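Molybdopterin-guanine dinucleotide biosynthesis protein B (MobB) (Archaeoglobus fulgidus, PDB 2F1R) probably binds GTP as a P-loop protein and is thought to take part in making the molybdopterin-guanine dinucleotide form of the molybdenum cofactor. Local coordinates at residues A[21-26]-A[98-103]; A[29-34]-A[155-160]; A[83-88]-A[105-110]; A[110-115]-A[150-155]. One frame throughout, in Å; residues are numbered along the deposited sequence.

Contact 1 of 4, residues A[21-26]-A[98-103]; sequences RMMPIL and LVITEG
Residues 21-26 of helix 12-28 run antiparallel to strand 98-102, at 178° between the two short axes and 12.4 Å apart at their closest approach, a helix-on-strand arrangement as in alpha/beta P-loop folds. This wide gap is spanned by the ends of four long apolar side chains. Ile-100 lies at the centre: its chi1 of -61° sets CG1 beside the backbone N, and the extended chain carries CD1 up to the helix, where it meets CD1 of Leu-26 at 4.2 Å and CE of Met-23 at 4.3 Å. The methionine arrives by a detour. Its CB does not point straight at the strand, but the bends at chi2 and chi3 swing the terminal methyl round to Ile-100. Leu-26 also uses CD1 against Leu-98, whose CD2 stands 4.3 Å away, so one methyl of the helix touches two residues that lie on the same face of the strand. The CB of Met-22 also points to the strand, but its side chain packs on Ile-152 and Ile-156 of helix 149-160. Met-23 further touches Val-33 and Val-35 of the adjoining strand and Ser-59 of the second subunit. All four touching side chains are buried and meet through methyl groups alone; the interface therefore rests on dispersion and the exclusion of water, with no directional bond to fix the helix along the strand.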
loop_
_atom_site.group_PDB
_atom_site.type_symbol
_atom_site.label_atom_id
_atom_site.label_comp_id
_atom_site.label_asym_id
_atom_site.label_seq_id
_atom_site.Cartn_x
_atom_site.Cartn_y
_atom_site.Cartn_z
ATOM N N ARG A 21 -10.966 -2.548 18.901
ATOM C CA ARG A 21 -11.594 -1.867 20.034
ATOM C C ARG A 21 -10.733 -0.747 20.585
ATOM O O ARG A 21 -11.242 0.284 20.959
ATOM C CB ARG A 21 -11.952 -2.874 21.149
ATOM C CG ARG A 21 -13.224 -3.681 20.800
ATOM C CD ARG A 21 -13.761 -4.494 22.002
ATOM N NE ARG A 21 -12.683 -5.341 22.526
ATOM C CZ ARG A 21 -12.735 -6.126 23.611
ATOM N NH1 ARG A 21 -13.861 -6.238 24.348
ATOM N NH2 ARG A 21 -11.619 -6.798 23.954
ATOM N N MET A 22 -9.414 -0.935 20.651
ATOM C CA MET A 22 -8.565 0.173 21.135
ATOM C C MET A 22 -8.474 1.354 20.128
ATOM O O MET A 22 -8.446 2.527 20.532
ATOM C CB MET A 22 -7.155 -0.308 21.472
ATOM C CG MET A 22 -7.029 -1.262 22.682
ATOM S SD MET A 22 -5.299 -1.488 23.210
ATOM C CE MET A 22 -4.555 -2.089 21.653
ATOM N N MET A 23 -8.414 1.027 18.832
ATOM C CA MET A 23 -8.175 2.019 17.768
ATOM C C MET A 23 -8.948 3.367 17.883
ATOM O O MET A 23 -8.307 4.453 17.908
ATOM C CB MET A 23 -8.281 1.350 16.357
ATOM C CG MET A 23 -7.477 2.080 15.221
ATOM S SD MET A 23 -5.754 2.317 15.585
ATOM C CE MET A 23 -5.262 0.625 15.655
ATOM N N PRO A 24 -10.296 3.337 17.982
ATOM C CA PRO A 24 -10.968 4.670 18.158
ATOM C C PRO A 24 -10.442 5.509 19.345
ATOM O O PRO A 24 -10.322 6.709 19.200
ATOM C CB PRO A 24 -12.433 4.329 18.376
ATOM C CG PRO A 24 -12.611 2.942 17.755
ATOM C CD PRO A 24 -11.263 2.228 17.922
ATOM N N ILE A 25 -10.108 4.905 20.485
ATOM C CA ILE A 25 -9.530 5.676 21.596
ATOM C C ILE A 25 -8.135 6.230 21.260
ATOM O O ILE A 25 -7.840 7.404 21.524
ATOM C CB ILE A 25 -9.419 4.860 22.931
ATOM C CG1 ILE A 25 -10.771 4.406 23.456
ATOM C CG2 ILE A 25 -8.777 5.720 24.024
ATOM C CD1 ILE A 25 -11.202 3.091 22.974
ATOM N N LEU A 26 -7.264 5.385 20.710
ATOM C CA LEU A 26 -5.927 5.845 20.302
ATOM C C LEU A 26 -6.039 7.027 19.324
ATOM O O LEU A 26 -5.374 8.032 19.497
ATOM C CB LEU A 26 -5.106 4.701 19.665
ATOM C CG LEU A 26 -4.920 3.507 20.582
ATOM C CD1 LEU A 26 -4.462 2.204 19.827
ATOM C CD2 LEU A 26 -4.008 3.849 21.798
ATOM N N LEU A 98 2.490 5.687 16.216
ATOM C CA LEU A 98 2.495 4.377 16.795
ATOM C C LEU A 98 2.361 3.369 15.672
ATOM O O LEU A 98 1.498 3.525 14.801
ATOM C CB LEU A 98 1.287 4.220 17.783
ATOM C CG LEU A 98 1.048 2.798 18.360
ATOM C CD1 LEU A 98 2.186 2.444 19.295
ATOM C CD2 LEU A 98 -0.292 2.672 19.070
ATOM N N VAL A 99 3.175 2.314 15.731
ATOM C CA VAL A 99 3.017 1.164 14.848
ATOM C C VAL A 99 2.651 -0.020 15.722
ATOM O O VAL A 99 3.387 -0.375 16.634
ATOM C CB VAL A 99 4.313 0.858 13.980
ATOM C CG1 VAL A 99 4.148 -0.429 13.150
ATOM C CG2 VAL A 99 4.651 2.059 13.075
ATOM N N ILE A 100 1.510 -0.624 15.446
ATOM C CA ILE A 100 1.162 -1.903 16.064
ATOM C C ILE A 100 1.358 -3.077 15.077
ATOM O O ILE A 100 0.943 -3.025 13.922
ATOM C CB ILE A 100 -0.285 -1.912 16.573
ATOM C CG1 ILE A 100 -0.427 -0.821 17.641
ATOM C CG2 ILE A 100 -0.667 -3.304 17.125
ATOM C CD1 ILE A 100 -1.805 -0.496 18.007
ATOM N N THR A 101 1.971 -4.131 15.582
ATOM C CA THR A 101 2.189 -5.396 14.897
ATOM C C THR A 101 1.219 -6.456 15.389
ATOM O O THR A 101 0.961 -6.503 16.628
ATOM C CB THR A 101 3.613 -5.913 15.090
ATOM O OG1 THR A 101 4.503 -5.216 14.213
ATOM C CG2 THR A 101 3.679 -7.407 14.808
ATOM N N GLU A 102 0.550 -7.186 14.519
ATOM C CA GLU A 102 -0.315 -8.286 14.941
ATOM C C GLU A 102 0.555 -9.495 14.692
ATOM O O GLU A 102 0.843 -9.886 13.544
ATOM C CB GLU A 102 -1.650 -8.292 14.207
ATOM C CG GLU A 102 -2.629 -9.383 14.573
ATOM C CD GLU A 102 -3.816 -9.449 13.570
ATOM O OE1 GLU A 102 -4.004 -10.482 12.873
ATOM O OE2 GLU A 102 -4.541 -8.445 13.439
ATOM N N GLY A 103 1.095 -10.013 15.794
ATOM C CA GLY A 103 2.087 -11.068 15.687
ATOM C C GLY A 103 3.463 -10.466 15.452
ATOM O O GLY A 103 3.818 -9.431 16.107
#

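Contact 2 of 4, residues A[29-34]-A[155-160]; sequences RGLRVA and FILSLL
Leu-157 of helix 149-160 sets its isobutyl group against Arg-29 and Leu-31, and both its methyls pack on CG of the arginine. CD1 lies 3.6 Å from CG of Arg-29 and follows that side chain outward, so that CD and NE are touched as well. The same methyl sits over one face of the Arg-29 guanidinium, 3.6 Å above the plane and off its centre. This placement depends on the bend of the arginine at chi2 (-87°), which lays the chain aslant across the leucine. CD2 of Leu-157 is 3.7 Å from CG of Arg-29 and also meets CD2 of Leu-31 at 3.6 Å; the two leucines lie alongside, with their tips pointing opposite ways. The Leu-31 methyl reaches a second residue of the helix too, CD2 of Leu-160 at 4.3 Å, one turn beyond Leu-157. Leu-157 is thus covered by the aliphatic arginine stem and by the neighbouring leucine, while the charged end of Arg-29 lies at the surface, where NH1 makes a long, weak ion pair with Glu-154. Within the helix, Phe-155 O accepts two bonds from one face of its carbonyl plane, from Leu-159 N and from Ser-158 OG, the latter at 2.6 Å. The contact ties the turn between helix 12-28 and strand 33-37 to the C-terminal helix: Leu-157 also packs on Leu-26, Leu-160 touches Leu-98 of strand 98-102, and Ala-34 joins a parallel strand of the second subunit, extending the sheet across the interface.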
loop_
_atom_site.group_PDB
_atom_site.type_symbol
_atom_site.label_atom_id
_atom_site.label_comp_id
_atom_site.label_asym_id
_atom_site.label_seq_id
_atom_site.Cartn_x
_atom_site.Cartn_y
_atom_site.Cartn_z
ATOM N N ARG A 29 -7.075 10.689 20.372
ATOM C CA ARG A 29 -5.918 11.486 20.818
ATOM C C ARG A 29 -5.152 12.038 19.643
ATOM O O ARG A 29 -3.995 12.414 19.791
ATOM C CB ARG A 29 -4.937 10.655 21.644
ATOM C CG ARG A 29 -5.556 9.828 22.689
ATOM C CD ARG A 29 -5.718 10.592 23.963
ATOM N NE ARG A 29 -6.874 10.069 24.696
ATOM C CZ ARG A 29 -6.993 10.063 26.025
ATOM N NH1 ARG A 29 -6.016 10.538 26.799
ATOM N NH2 ARG A 29 -8.091 9.566 26.588
ATOM N N GLY A 30 -5.771 12.075 18.474
ATOM C CA GLY A 30 -5.052 12.475 17.273
ATOM C C GLY A 30 -3.721 11.736 17.122
ATOM O O GLY A 30 -2.747 12.299 16.608
ATOM N N LEU A 31 -3.645 10.501 17.597
ATOM C CA LEU A 31 -2.537 9.677 17.126
ATOM C C LEU A 31 -2.761 9.090 15.739
ATOM O O LEU A 31 -3.882 8.646 15.473
ATOM C CB LEU A 31 -2.143 8.635 18.160
ATOM C CG LEU A 31 -0.903 9.008 18.980
ATOM C CD1 LEU A 31 -0.228 10.245 18.391
ATOM C CD2 LEU A 31 -1.265 9.246 20.434
ATOM N N ARG A 32 -1.776 9.218 14.891
ATOM C CA ARG A 32 -1.684 8.495 13.610
ATOM C C ARG A 32 -1.189 7.073 13.872
ATOM O O ARG A 32 -0.068 6.912 14.318
ATOM C CB ARG A 32 -0.625 9.168 12.664
ATOM C CG ARG A 32 -1.051 10.420 11.888
ATOM C CD ARG A 32 0.153 10.984 10.991
ATOM N NE ARG A 32 0.599 10.129 9.836
ATOM C CZ ARG A 32 -0.188 9.678 8.868
ATOM N NH1 ARG A 32 -1.491 9.905 8.882
ATOM N NH2 ARG A 32 0.335 8.997 7.877
ATOM N N VAL A 33 -2.008 6.048 13.578
ATOM C CA VAL A 33 -1.629 4.657 13.846
ATOM C C VAL A 33 -1.550 3.755 12.588
ATOM O O VAL A 33 -2.392 3.815 11.688
ATOM C CB VAL A 33 -2.519 4.018 14.940
ATOM C CG1 VAL A 33 -1.941 2.659 15.370
ATOM C CG2 VAL A 33 -2.721 4.953 16.183
ATOM N N ALA A 34 -0.545 2.901 12.529
ATOM C CA ALA A 34 -0.540 1.860 11.483
ATOM C C ALA A 34 -0.405 0.481 12.134
ATOM O O ALA A 34 0.249 0.358 13.164
ATOM C CB ALA A 34 0.559 2.083 10.491
ATOM N N PHE A 155 -2.799 2.681 28.675
ATOM C CA PHE A 155 -1.473 2.188 29.032
ATOM C C PHE A 155 -0.575 2.440 27.854
ATOM O O PHE A 155 0.573 2.814 28.026
ATOM C CB PHE A 155 -1.535 0.678 29.360
ATOM C CG PHE A 155 -0.200 0.032 29.608
ATOM C CD1 PHE A 155 0.594 0.394 30.699
ATOM C CD2 PHE A 155 0.256 -0.967 28.763
ATOM C CE1 PHE A 155 1.844 -0.216 30.933
ATOM C CE2 PHE A 155 1.479 -1.603 28.989
ATOM C CZ PHE A 155 2.275 -1.239 30.070
ATOM N N ILE A 156 -1.073 2.178 26.654
ATOM C CA ILE A 156 -0.269 2.389 25.451
ATOM C C ILE A 156 -0.023 3.901 25.290
ATOM O O ILE A 156 1.115 4.323 25.131
ATOM C CB ILE A 156 -0.889 1.790 24.155
ATOM C CG1 ILE A 156 -0.982 0.226 24.259
ATOM C CG2 ILE A 156 0.033 2.230 22.951
ATOM C CD1 ILE A 156 -1.759 -0.508 23.185
ATOM N N LEU A 157 -1.071 4.717 25.371
ATOM C CA LEU A 157 -0.854 6.196 25.386
ATOM C C LEU A 157 0.186 6.621 26.429
ATOM O O LEU A 157 1.056 7.426 26.145
ATOM C CB LEU A 157 -2.176 6.939 25.597
ATOM C CG LEU A 157 -3.184 6.707 24.473
ATOM C CD1 LEU A 157 -4.569 7.158 24.844
ATOM C CD2 LEU A 157 -2.743 7.434 23.208
ATOM N N SER A 158 0.158 6.021 27.617
ATOM C CA SER A 158 1.120 6.425 28.662
ATOM C C SER A 158 2.573 6.177 28.276
ATOM O O SER A 158 3.407 7.050 28.495
ATOM C CB SER A 158 0.773 5.827 30.051
ATOM O OG SER A 158 0.990 4.411 30.073
ATOM N N LEU A 159 2.866 5.021 27.655
ATOM C CA LEU A 159 4.242 4.633 27.282
ATOM C C LEU A 159 4.782 5.500 26.179
ATOM O O LEU A 159 5.988 5.718 26.100
ATOM C CB LEU A 159 4.290 3.216 26.742
ATOM C CG LEU A 159 3.720 2.031 27.489
ATOM C CD1 LEU A 159 3.459 0.899 26.480
ATOM C CD2 LEU A 159 4.686 1.609 28.554
ATOM N N LEU A 160 3.873 5.936 25.299
ATOM C CA LEU A 160 4.172 6.908 24.239
ATOM C C LEU A 160 4.652 8.267 24.809
ATOM O O LEU A 160 5.590 8.862 24.289
ATOM C CB LEU A 160 2.936 7.115 23.368
ATOM C CG LEU A 160 2.769 6.324 22.057
ATOM C CD1 LEU A 160 3.613 5.050 21.928
ATOM C CD2 LEU A 160 1.296 6.044 21.790
#

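Contact 3 of 4, residues A[83-88]-A[105-110]; sequences NDLDWI and SKAGKD
The first turn of helix 85-93 meets the loop that connects strands 98-102 and 111-114, Leu-85 and Asp-86 contacting Ala-107 and Lys-109. Leu-85 supplies the apolar part. Its CD1 approaches CB of Ala-107 to 3.8 Å and also lies 4.1 Å from CG of Lys-109, the leucine heading for the loop as the lysine heads for the helix. Lys-109 bends at chi2 (-58°) and then stays extended, which takes its amine beyond the leucine to the exposed edge. There NZ forms a salt bridge and hydrogen bond with Asp-86 OD1 at 2.8 Å, entering on the syn side and only 17° out of the carboxylate plane. A second aspartate caps the same helix: Asp-84 OD1, at the N-cap position, accepts from Trp-87 N at 3.2 Å, met from well above its carboxylate plane, and more weakly from Asp-86 N. The negative carboxylates at this helix start would be expected to suit the partial positive charge of its N-terminus. Leu-85 reaches on to Phe-104 and to Thr-101 of strand 98-102, while Lys-109 also packs on Ile-4 and Ser-6 of strand 4-9, so the contact joins helix 85-93 to the loop alongside the central strands.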
loop_
_atom_site.group_PDB
_atom_site.type_symbol
_atom_site.label_atom_id
_atom_site.label_comp_id
_atom_site.label_asym_id
_atom_site.label_seq_id
_atom_site.Cartn_x
_atom_site.Cartn_y
_atom_site.Cartn_z
ATOM N N ASN A 83 9.582 -9.966 5.651
ATOM C CA ASN A 83 9.714 -10.461 7.021
ATOM C C ASN A 83 10.398 -9.434 7.951
ATOM O O ASN A 83 10.509 -9.648 9.150
ATOM C CB ASN A 83 10.551 -11.744 7.033
ATOM C CG ASN A 83 9.773 -12.953 6.623
ATOM O OD1 ASN A 83 10.266 -13.774 5.842
ATOM N ND2 ASN A 83 8.564 -13.105 7.154
ATOM N N ASP A 84 10.829 -8.313 7.387
ATOM C CA ASP A 84 11.710 -7.410 8.075
ATOM C C ASP A 84 10.950 -6.152 8.488
ATOM O O ASP A 84 10.715 -5.250 7.664
ATOM C CB ASP A 84 12.889 -7.066 7.175
ATOM C CG ASP A 84 13.986 -6.322 7.906
ATOM O OD1 ASP A 84 13.659 -5.610 8.856
ATOM O OD2 ASP A 84 15.160 -6.410 7.499
ATOM N N LEU A 85 10.557 -6.100 9.760
ATOM C CA LEU A 85 9.795 -4.987 10.279
ATOM C C LEU A 85 10.481 -3.618 10.156
ATOM O O LEU A 85 9.814 -2.607 9.976
ATOM C CB LEU A 85 9.417 -5.237 11.747
ATOM C CG LEU A 85 8.187 -6.064 12.056
ATOM C CD1 LEU A 85 8.010 -6.250 13.591
ATOM C CD2 LEU A 85 6.914 -5.438 11.414
ATOM N N ASP A 86 11.797 -3.575 10.288
ATOM C CA ASP A 86 12.527 -2.323 10.197
ATOM C C ASP A 86 12.587 -1.789 8.786
ATOM O O ASP A 86 12.556 -0.557 8.597
ATOM C CB ASP A 86 13.956 -2.482 10.692
ATOM C CG ASP A 86 14.043 -2.971 12.153
ATOM O OD1 ASP A 86 13.259 -2.506 13.028
ATOM O OD2 ASP A 86 14.933 -3.827 12.389
ATOM N N TRP A 87 12.726 -2.699 7.816
ATOM C CA TRP A 87 12.658 -2.376 6.394
ATOM C C TRP A 87 11.260 -1.851 6.090
ATOM O O TRP A 87 11.127 -0.893 5.368
ATOM C CB TRP A 87 12.955 -3.624 5.531
ATOM C CG TRP A 87 13.082 -3.379 4.064
ATOM C CD1 TRP A 87 14.221 -3.042 3.404
ATOM C CD2 TRP A 87 12.042 -3.430 3.057
ATOM N NE1 TRP A 87 13.970 -2.898 2.061
ATOM C CE2 TRP A 87 12.646 -3.133 1.815
ATOM C CE3 TRP A 87 10.667 -3.708 3.081
ATOM C CZ2 TRP A 87 11.925 -3.087 0.610
ATOM C CZ3 TRP A 87 9.949 -3.655 1.871
ATOM C CH2 TRP A 87 10.580 -3.347 0.670
ATOM N N ILE A 88 10.223 -2.464 6.659
ATOM C CA ILE A 88 8.858 -1.990 6.434
ATOM C C ILE A 88 8.651 -0.600 7.052
ATOM O O ILE A 88 8.150 0.283 6.379
ATOM C CB ILE A 88 7.782 -2.985 6.910
ATOM C CG1 ILE A 88 7.871 -4.320 6.172
ATOM C CG2 ILE A 88 6.365 -2.446 6.664
ATOM C CD1 ILE A 88 7.098 -5.496 6.895
ATOM N N SER A 105 5.897 -12.019 16.642
ATOM C CA SER A 105 6.493 -12.189 17.975
ATOM C C SER A 105 8.018 -12.390 17.966
ATOM O O SER A 105 8.760 -11.866 18.834
ATOM C CB SER A 105 5.835 -13.340 18.723
ATOM O OG SER A 105 6.450 -13.407 20.000
ATOM N N LYS A 106 8.506 -13.091 16.947
ATOM C CA LYS A 106 9.929 -13.448 16.906
ATOM C C LYS A 106 10.835 -12.316 16.455
ATOM O O LYS A 106 12.088 -12.450 16.461
ATOM C CB LYS A 106 10.166 -14.735 16.114
ATOM C CG LYS A 106 9.183 -15.884 16.418
ATOM C CD LYS A 106 9.474 -16.564 17.749
ATOM C CE LYS A 106 8.703 -17.914 17.932
ATOM N NZ LYS A 106 8.881 -18.903 16.819
ATOM N N ALA A 107 10.236 -11.164 16.149
ATOM C CA ALA A 107 11.033 -9.993 15.829
ATOM C C ALA A 107 11.587 -9.268 17.038
ATOM O O ALA A 107 12.430 -8.367 16.859
ATOM C CB ALA A 107 10.262 -9.027 14.917
ATOM N N GLY A 108 11.131 -9.650 18.255
ATOM C CA GLY A 108 11.697 -9.121 19.499
ATOM C C GLY A 108 11.315 -7.707 19.913
ATOM O O GLY A 108 11.902 -7.168 20.845
ATOM N N LYS A 109 10.329 -7.090 19.244
ATOM C CA LYS A 109 9.812 -5.791 19.699
ATOM C C LYS A 109 9.132 -5.917 21.053
ATOM O O LYS A 109 8.580 -6.980 21.358
ATOM C CB LYS A 109 8.806 -5.186 18.701
ATOM C CG LYS A 109 9.272 -5.015 17.291
ATOM C CD LYS A 109 10.557 -4.120 17.161
ATOM C CE LYS A 109 10.846 -3.866 15.687
ATOM N NZ LYS A 109 12.216 -3.347 15.520
ATOM N N ASP A 110 9.146 -4.848 21.867
ATOM C CA ASP A 110 8.309 -4.808 23.079
ATOM C C ASP A 110 6.904 -5.316 22.733
ATOM O O ASP A 110 6.451 -5.025 21.641
ATOM C CB ASP A 110 8.172 -3.370 23.565
ATOM C CG ASP A 110 9.508 -2.800 24.074
ATOM O OD1 ASP A 110 10.516 -3.555 24.071
ATOM O OD2 ASP A 110 9.519 -1.604 24.435
#

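Contact 4 of 4, residues A[110-115]-A[150-155]; sequences DRIVVV and ERIAEF
Ile-112, the residue most covered here, projects from strand 111-114 of the parallel sheet toward Ile-152 and Phe-155 of helix 149-160, a C-terminal helix packed on one face of the alpha/beta P-loop fold. Its CD1 does all the touching within 4.5 Å. With CG1 beside the backbone N (chi1 -62°) and chi2 fully extended, this methyl is held out from the strand toward the helix. There it comes within 4.1 Å of CG2 of Ile-152, the gamma branch that lies anti to its own backbone N, and the two isoleucine side chains cross at a slant. Ile-152 and Phe-155 lie three positions apart, close to one turn of helix, and present their side chains to the same methyl. Ile-112 is buried further by Ile-7 of strand 4-9 and Val-133 of strand 129-133, its neighbours in the sheet. Ile-152 meets Leu-18 of helix 12-28, which lies beside helix 149-160 on this face, and Phe-155 also touches Ala-131 of strand 129-133. The ring does not offer its face to the strand residue: CD1 of Ile-112 stands at its edge, near the ring plane, 4.3 Å from CD2 of Phe-155.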
loop_
_atom_site.group_PDB
_atom_site.type_symbol
_atom_site.label_atom_id
_atom_site.label_comp_id
_atom_site.label_asym_id
_atom_site.label_seq_id
_atom_site.Cartn_x
_atom_site.Cartn_y
_atom_site.Cartn_z
ATOM N N ASP A 110 9.146 -4.848 21.867
ATOM C CA ASP A 110 8.309 -4.808 23.079
ATOM C C ASP A 110 6.904 -5.316 22.733
ATOM O O ASP A 110 6.451 -5.025 21.641
ATOM C CB ASP A 110 8.172 -3.370 23.565
ATOM C CG ASP A 110 9.508 -2.800 24.074
ATOM O OD1 ASP A 110 10.516 -3.555 24.071
ATOM O OD2 ASP A 110 9.519 -1.604 24.435
ATOM N N ARG A 111 6.208 -6.009 23.645
ATOM C CA ARG A 111 4.923 -6.642 23.317
ATOM C C ARG A 111 3.924 -6.615 24.444
ATOM O O ARG A 111 4.284 -6.714 25.629
ATOM C CB ARG A 111 5.109 -8.119 22.866
ATOM C CG ARG A 111 5.581 -9.162 23.952
ATOM C CD ARG A 111 7.140 -9.341 23.989
ATOM N NE ARG A 111 7.708 -9.212 22.634
ATOM C CZ ARG A 111 7.827 -10.208 21.778
ATOM N NH1 ARG A 111 7.487 -11.439 22.126
ATOM N NH2 ARG A 111 8.347 -9.981 20.596
ATOM N N ILE A 112 2.660 -6.545 24.041
ATOM C CA ILE A 112 1.561 -6.922 24.899
ATOM C C ILE A 112 1.145 -8.320 24.536
ATOM O O ILE A 112 0.935 -8.609 23.348
ATOM C CB ILE A 112 0.411 -5.894 24.805
ATOM C CG1 ILE A 112 0.920 -4.508 25.288
ATOM C CG2 ILE A 112 -0.821 -6.376 25.605
ATOM C CD1 ILE A 112 -0.174 -3.415 25.287
ATOM N N VAL A 113 1.063 -9.197 25.550
ATOM C CA VAL A 113 0.828 -10.638 25.344
ATOM C C VAL A 113 -0.604 -10.963 25.700
ATOM O O VAL A 113 -0.979 -10.768 26.862
ATOM C CB VAL A 113 1.752 -11.536 26.228
ATOM C CG1 VAL A 113 1.373 -13.059 26.073
ATOM C CG2 VAL A 113 3.216 -11.301 25.884
ATOM N N VAL A 114 -1.398 -11.431 24.727
ATOM C CA VAL A 114 -2.803 -11.753 24.950
ATOM C C VAL A 114 -3.029 -13.260 24.896
ATOM O O VAL A 114 -2.873 -13.879 23.822
ATOM C CB VAL A 114 -3.713 -11.041 23.933
ATOM C CG1 VAL A 114 -5.177 -11.266 24.279
ATOM C CG2 VAL A 114 -3.391 -9.556 23.879
ATOM N N VAL A 115 -3.334 -13.841 26.053
ATOM C CA VAL A 115 -3.454 -15.288 26.165
ATOM C C VAL A 115 -4.718 -15.705 26.916
ATOM O O VAL A 115 -5.316 -14.928 27.652
ATOM C CB VAL A 115 -2.231 -15.929 26.839
ATOM C CG1 VAL A 115 -1.020 -15.855 25.909
ATOM C CG2 VAL A 115 -1.919 -15.288 28.214
ATOM N N GLU A 150 -10.187 0.320 27.328
ATOM C CA GLU A 150 -9.808 1.700 27.655
ATOM C C GLU A 150 -8.548 1.787 28.525
ATOM O O GLU A 150 -7.713 2.718 28.351
ATOM C CB GLU A 150 -10.970 2.462 28.326
ATOM C CG GLU A 150 -12.143 2.789 27.388
ATOM C CD GLU A 150 -13.325 1.800 27.480
ATOM O OE1 GLU A 150 -14.391 2.080 26.867
ATOM O OE2 GLU A 150 -13.202 0.745 28.154
ATOM N N ARG A 151 -8.397 0.827 29.449
ATOM C CA ARG A 151 -7.252 0.806 30.354
ATOM C C ARG A 151 -6.010 0.387 29.571
ATOM O O ARG A 151 -4.911 0.886 29.835
ATOM C CB ARG A 151 -7.464 -0.160 31.547
ATOM C CG ARG A 151 -8.364 0.344 32.712
ATOM C CD ARG A 151 -8.232 -0.576 33.985
ATOM N NE ARG A 151 -6.842 -0.632 34.513
ATOM C CZ ARG A 151 -6.334 -1.603 35.282
ATOM N NH1 ARG A 151 -7.082 -2.643 35.622
ATOM N NH2 ARG A 151 -5.061 -1.535 35.700
ATOM N N ILE A 152 -6.173 -0.539 28.629
ATOM C CA ILE A 152 -5.034 -1.016 27.837
ATOM C C ILE A 152 -4.588 0.039 26.829
ATOM O O ILE A 152 -3.380 0.275 26.654
ATOM C CB ILE A 152 -5.308 -2.386 27.165
ATOM C CG1 ILE A 152 -5.716 -3.437 28.214
ATOM C CG2 ILE A 152 -4.053 -2.875 26.363
ATOM C CD1 ILE A 152 -6.595 -4.618 27.644
ATOM N N ALA A 153 -5.566 0.693 26.206
ATOM C CA ALA A 153 -5.320 1.821 25.316
ATOM C C ALA A 153 -4.576 2.941 26.044
ATOM O O ALA A 153 -3.528 3.437 25.559
ATOM C CB ALA A 153 -6.641 2.307 24.726
ATOM N N GLU A 154 -5.058 3.306 27.245
ATOM C CA GLU A 154 -4.416 4.346 28.048
ATOM C C GLU A 154 -2.999 3.982 28.425
ATOM O O GLU A 154 -2.085 4.853 28.476
ATOM C CB GLU A 154 -5.245 4.674 29.314
ATOM C CG GLU A 154 -4.661 5.835 30.210
ATOM C CD GLU A 154 -4.244 7.118 29.416
ATOM O OE1 GLU A 154 -5.103 7.716 28.711
ATOM O OE2 GLU A 154 -3.051 7.511 29.503
ATOM N N PHE A 155 -2.799 2.681 28.675
ATOM C CA PHE A 155 -1.473 2.188 29.032
ATOM C C PHE A 155 -0.575 2.440 27.854
ATOM O O PHE A 155 0.573 2.814 28.026
ATOM C CB PHE A 155 -1.535 0.678 29.360
ATOM C CG PHE A 155 -0.200 0.032 29.608
ATOM C CD1 PHE A 155 0.594 0.394 30.699
ATOM C CD2 PHE A 155 0.256 -0.967 28.763
ATOM C CE1 PHE A 155 1.844 -0.216 30.933
ATOM C CE2 PHE A 155 1.479 -1.603 28.989
ATOM C CZ PHE A 155 2.275 -1.239 30.070
#

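Overall arrangement
Contacts 1 and 4 are buried and wholly apolar, each setting a helix on the parallel sheet, through strands 98-102 and 111-114 respectively. Their helices, 12-28 and 149-160, also pack together. Contact 2 lies farther out and uses the same C-terminal helix as contact 4; backbone hydrogen bonds of Ala-34 with Leu-98 and Ile-100 tie it to contact 1, Ile-156 on Ile-112 joins it to contact 4, and an exposed arginine takes part. Contact 3 is also partly buried, its centre about 16 to 19 Å from the centres of the other three, and it alone carries a salt bridge across its segments. It remains linked to the sheet through Ser-105 O, hydrogen-bonded to Arg-111 NH2.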